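Local structure of metalloregulator ScaR (Streptococcus gordonii, 3HRT) at residues H75-V80 and H107-L112. The protein probably acts as a homodimeric, metal-dependent transcription factor of the DtxR/MntR family that binds DNA in response to transition metal ions. Numbering follows the deposited sequence.
Sequences HRLIEV and HFVERL. With CD (cadmium ion), chain D; SO4 (sulfate ion), chain C.
Leu77 and Ile78, neighbours on helix 62-85, carry one side of an all-apolar interface with Phe108, Val109 and Leu112 of helix 106-116. The two short helical segments approach to 10.2 Å between axes and are inclined at 57°, and no hydrogen bond passes between them. Leu77 reaches over with CD1, which lies 3.5 Å from CG1 of Val109. Leucine suits this place because its fork stands one carbon farther out than that of valine, whose short branches stay close to their own helix. Ile78, with CG1 anti to its carbonyl carbon (chi1 -67°), carries CD1 on its longer branch to helix 106-116. That methyl group sits 4.1 Å from CE2 of Phe108, at the ring's edge and near its plane, so it meets the C-H rim of the ring and does not stack on its face. The same CD1 lies 3.8 Å from CD1 of Leu112, whose methyl also touches CB of Leu77.

The polar chemistry belongs to another side of helix 62-85. Glu79 binds the cadmium ion through OE1 at 2.4 Å, and Cys122 supplies a second ligand; Glu79 is also a known zinc ligand. Its OE2 accepts a weak bond from His75 NE2, one turn earlier, which also bonds to Asp159. Arg76, extended from CG to NE, donates from NH2 to O2 of a sulfate ion, probably from the crystallisation liquor, at 2.8 Å, and pairs with Glu137.

Helix 62-85 is therefore two-sided: dispersion and hydrophobic burial join it to helix 106-116, whose Phe108 also packs on Leu86 of the second subunit, while Glu79 and Cys122 hold the metal. The metal site and the dimer-contacting helix are thus attached to the same helix.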
ATOM      1  N   HIS A  75       0.827 -11.381   2.320  1.00 78.96           N
ATOM      2  CA  HIS A  75      -0.599 -11.463   2.566  1.00 73.90           C
ATOM      3  C   HIS A  75      -0.981 -11.270   4.028  1.00 75.01           C
ATOM      4  O   HIS A  75      -1.941 -10.572   4.337  1.00 78.30           O
ATOM      5  CB  HIS A  75      -1.085 -12.826   2.112  1.00 76.90           C
ATOM      6  CG  HIS A  75      -2.534 -13.056   2.365  1.00 83.47           C
ATOM      7  ND1 HIS A  75      -3.466 -13.097   1.353  1.00 91.32           N
ATOM      8  CD2 HIS A  75      -3.216 -13.241   3.517  1.00 84.92           C
ATOM      9  CE1 HIS A  75      -4.663 -13.304   1.868  1.00 92.96           C
ATOM     10  NE2 HIS A  75      -4.540 -13.393   3.180  1.00 94.28           N
ATOM     11  N   ARG A  76      -0.226 -11.900   4.919  1.00 68.93           N
ATOM     12  CA  ARG A  76      -0.589 -11.969   6.333  1.00 64.47           C
ATOM     13  C   ARG A  76      -0.196 -10.718   7.121  1.00 67.27           C
ATOM     14  O   ARG A  76      -0.934 -10.276   8.011  1.00 73.54           O
ATOM     15  CB  ARG A  76      -0.028 -13.256   6.955  1.00 59.53           C
ATOM     16  CG  ARG A  76      -0.662 -14.491   6.308  1.00 68.90           C
ATOM     17  CD  ARG A  76      -0.334 -15.835   6.985  1.00 70.88           C
ATOM     18  NE  ARG A  76      -1.209 -16.898   6.492  1.00 73.28           N
ATOM     19  CZ  ARG A  76      -1.036 -18.181   6.776  1.00 74.14           C
ATOM     20  NH1 ARG A  76      -0.013 -18.542   7.534  1.00 74.38           N
ATOM     21  NH2 ARG A  76      -1.879 -19.097   6.313  1.00 70.61           N
ATOM     22  N   LEU A  77       0.959 -10.148   6.785  1.00 74.35           N
ATOM     23  CA  LEU A  77       1.389  -8.891   7.375  1.00 67.40           C
ATOM     24  C   LEU A  77       0.431  -7.790   6.945  1.00 66.16           C
ATOM     25  O   LEU A  77      -0.039  -7.014   7.773  1.00 67.69           O
ATOM     26  CB  LEU A  77       2.804  -8.562   6.939  1.00 61.87           C
ATOM     27  CG  LEU A  77       3.906  -9.442   7.512  1.00 66.93           C
ATOM     28  CD1 LEU A  77       5.272  -9.016   7.002  1.00 73.00           C
ATOM     29  CD2 LEU A  77       3.867  -9.394   9.024  1.00 61.07           C
ATOM     30  N   ILE A  78       0.118  -7.740   5.654  1.00 67.67           N
ATOM     31  CA  ILE A  78      -0.848  -6.765   5.178  1.00 63.62           C
ATOM     32  C   ILE A  78      -2.154  -6.850   5.971  1.00 71.20           C
ATOM     33  O   ILE A  78      -2.706  -5.830   6.412  1.00 76.16           O
ATOM     34  CB  ILE A  78      -1.163  -6.916   3.679  1.00 75.31           C
ATOM     35  CG1 ILE A  78       0.068  -6.580   2.829  1.00 73.17           C
ATOM     36  CG2 ILE A  78      -2.332  -6.029   3.287  1.00 75.84           C
ATOM     37  CD1 ILE A  78       0.751  -5.292   3.212  1.00 64.45           C
ATOM     38  N   GLU A  79      -2.659  -8.061   6.148  1.00 80.78           N
ATOM     39  CA  GLU A  79      -3.913  -8.224   6.852  1.00 70.71           C
ATOM     40  C   GLU A  79      -3.811  -7.702   8.252  1.00 71.02           C
ATOM     41  O   GLU A  79      -4.731  -7.038   8.731  1.00 74.29           O
ATOM     42  CB  GLU A  79      -4.322  -9.688   6.894  1.00 79.31           C
ATOM     43  CG  GLU A  79      -5.150 -10.113   5.697  1.00 86.08           C
ATOM     44  CD  GLU A  79      -5.435 -11.594   5.729  1.00 99.94           C
ATOM     45  OE1 GLU A  79      -4.728 -12.269   6.508  1.00 98.97           O
ATOM     46  OE2 GLU A  79      -6.340 -12.079   4.997  1.00105.20           O
ATOM     47  N   VAL A  80      -2.705  -8.008   8.923  1.00 68.59           N
ATOM     48  CA  VAL A  80      -2.554  -7.582  10.318  1.00 61.02           C
ATOM     49  C   VAL A  80      -2.598  -6.063  10.425  1.00 66.24           C
ATOM     50  O   VAL A  80      -3.299  -5.497  11.260  1.00 68.24           O
ATOM     51  CB  VAL A  80      -1.231  -8.022  10.930  1.00 60.52           C
ATOM     52  CG1 VAL A  80      -1.003  -7.287  12.275  1.00 59.15           C
ATOM     53  CG2 VAL A  80      -1.167  -9.531  11.061  1.00 63.25           C
ATOM     54  N   HIS A 107      10.658  -4.171   0.568  1.00 98.85           N
ATOM     55  CA  HIS A 107      11.164  -3.250   1.589  1.00 90.95           C
ATOM     56  C   HIS A 107       9.972  -2.712   2.397  1.00 88.75           C
ATOM     57  O   HIS A 107      10.070  -2.435   3.593  1.00 85.93           O
ATOM     58  CB  HIS A 107      11.939  -2.119   0.913  1.00 94.18           C
ATOM     59  CG  HIS A 107      12.545  -1.121   1.858  1.00101.79           C
ATOM     60  ND1 HIS A 107      12.067   0.169   1.995  1.00 97.33           N
ATOM     61  CD2 HIS A 107      13.618  -1.212   2.686  1.00101.45           C
ATOM     62  CE1 HIS A 107      12.801   0.824   2.877  1.00 98.34           C
ATOM     63  NE2 HIS A 107      13.754   0.014   3.307  1.00107.72           N
ATOM     64  N   PHE A 108       8.835  -2.561   1.736  1.00 87.81           N
ATOM     65  CA  PHE A 108       7.672  -2.051   2.414  1.00 79.14           C
ATOM     66  C   PHE A 108       7.347  -3.085   3.458  1.00 84.80           C
ATOM     67  O   PHE A 108       7.084  -2.774   4.620  1.00 83.32           O
ATOM     68  CB  PHE A 108       6.509  -1.936   1.444  1.00 84.62           C
ATOM     69  CG  PHE A 108       5.249  -1.489   2.087  1.00 79.46           C
ATOM     70  CD1 PHE A 108       5.069  -0.167   2.445  1.00 83.09           C
ATOM     71  CD2 PHE A 108       4.252  -2.383   2.362  1.00 74.77           C
ATOM     72  CE1 PHE A 108       3.885   0.256   3.074  1.00 80.03           C
ATOM     73  CE2 PHE A 108       3.064  -1.967   2.982  1.00 79.06           C
ATOM     74  CZ  PHE A 108       2.883  -0.645   3.339  1.00 71.84           C
ATOM     75  N   VAL A 109       7.411  -4.335   3.025  1.00 87.02           N
ATOM     76  CA  VAL A 109       6.994  -5.446   3.841  1.00 74.69           C
ATOM     77  C   VAL A 109       8.002  -5.745   4.955  1.00 81.59           C
ATOM     78  O   VAL A 109       7.596  -6.033   6.083  1.00 82.71           O
ATOM     79  CB  VAL A 109       6.723  -6.681   2.973  1.00 76.67           C
ATOM     80  CG1 VAL A 109       6.414  -7.891   3.837  1.00 73.85           C
ATOM     81  CG2 VAL A 109       5.587  -6.385   2.004  1.00 73.51           C
ATOM     82  N   GLU A 110       9.300  -5.666   4.672  1.00 99.01           N
ATOM     83  CA  GLU A 110      10.290  -5.934   5.724  1.00 99.80           C
ATOM     84  C   GLU A 110      10.240  -4.848   6.788  1.00 99.01           C
ATOM     85  O   GLU A 110      10.788  -5.006   7.875  1.00 98.03           O
ATOM     86  CB  GLU A 110      11.722  -6.071   5.171  1.00100.44           C
ATOM     87  CG  GLU A 110      11.991  -7.364   4.333  1.00112.31           C
ATOM     88  CD  GLU A 110      11.508  -8.684   5.002  1.00116.63           C
ATOM     89  OE1 GLU A 110      10.685  -9.422   4.385  1.00109.62           O
ATOM     90  OE2 GLU A 110      11.941  -8.978   6.146  1.00110.23           O
ATOM     91  N   ARG A 111       9.580  -3.742   6.464  1.00 91.67           N
ATOM     92  CA  ARG A 111       9.540  -2.606   7.363  1.00 88.82           C
ATOM     93  C   ARG A 111       8.187  -2.579   8.047  1.00 85.33           C
ATOM     94  O   ARG A 111       8.068  -2.197   9.211  1.00 85.41           O
ATOM     95  CB  ARG A 111       9.787  -1.299   6.605  1.00 89.39           C
ATOM     96  CG  ARG A 111      11.248  -0.991   6.287  1.00 91.84           C
ATOM     97  CD  ARG A 111      12.058  -0.651   7.538  1.00 95.00           C
ATOM     98  NE  ARG A 111      13.104   0.327   7.254  1.00114.02           N
ATOM     99  CZ  ARG A 111      14.211   0.507   7.980  1.00123.88           C
ATOM    100  NH1 ARG A 111      14.436  -0.243   9.054  1.00111.28           N
ATOM    101  NH2 ARG A 111      15.101   1.441   7.620  1.00128.91           N
ATOM    102  N   LEU A 112       7.163  -2.996   7.314  1.00 71.38           N
ATOM    103  CA  LEU A 112       5.844  -3.208   7.885  1.00 67.06           C
ATOM    104  C   LEU A 112       5.948  -4.159   9.046  1.00 69.14           C
ATOM    105  O   LEU A 112       5.240  -4.017  10.034  1.00 75.72           O
ATOM    106  CB  LEU A 112       4.954  -3.857   6.862  1.00 63.23           C
ATOM    107  CG  LEU A 112       3.577  -3.249   6.746  1.00 62.97           C
ATOM    108  CD1 LEU A 112       2.584  -4.365   6.433  1.00 55.20           C
ATOM    109  CD2 LEU A 112       3.211  -2.470   8.004  1.00 58.92           C
TER
HETATM  110 CD    CD D 501      -5.207 -14.483   7.256  1.00 98.39          CD
HETATM  111  S   SO4 C 250      -5.135 -20.338   4.441  1.00178.03           S
HETATM  112  O1  SO4 C 250      -4.389 -21.529   4.023  1.00167.97           O
HETATM  113  O2  SO4 C 250      -4.215 -19.270   4.839  1.00158.21           O
HETATM  114  O3  SO4 C 250      -5.959 -19.878   3.322  1.00166.11           O
HETATM  115  O4  SO4 C 250      -5.977 -20.654   5.592  1.00160.25           O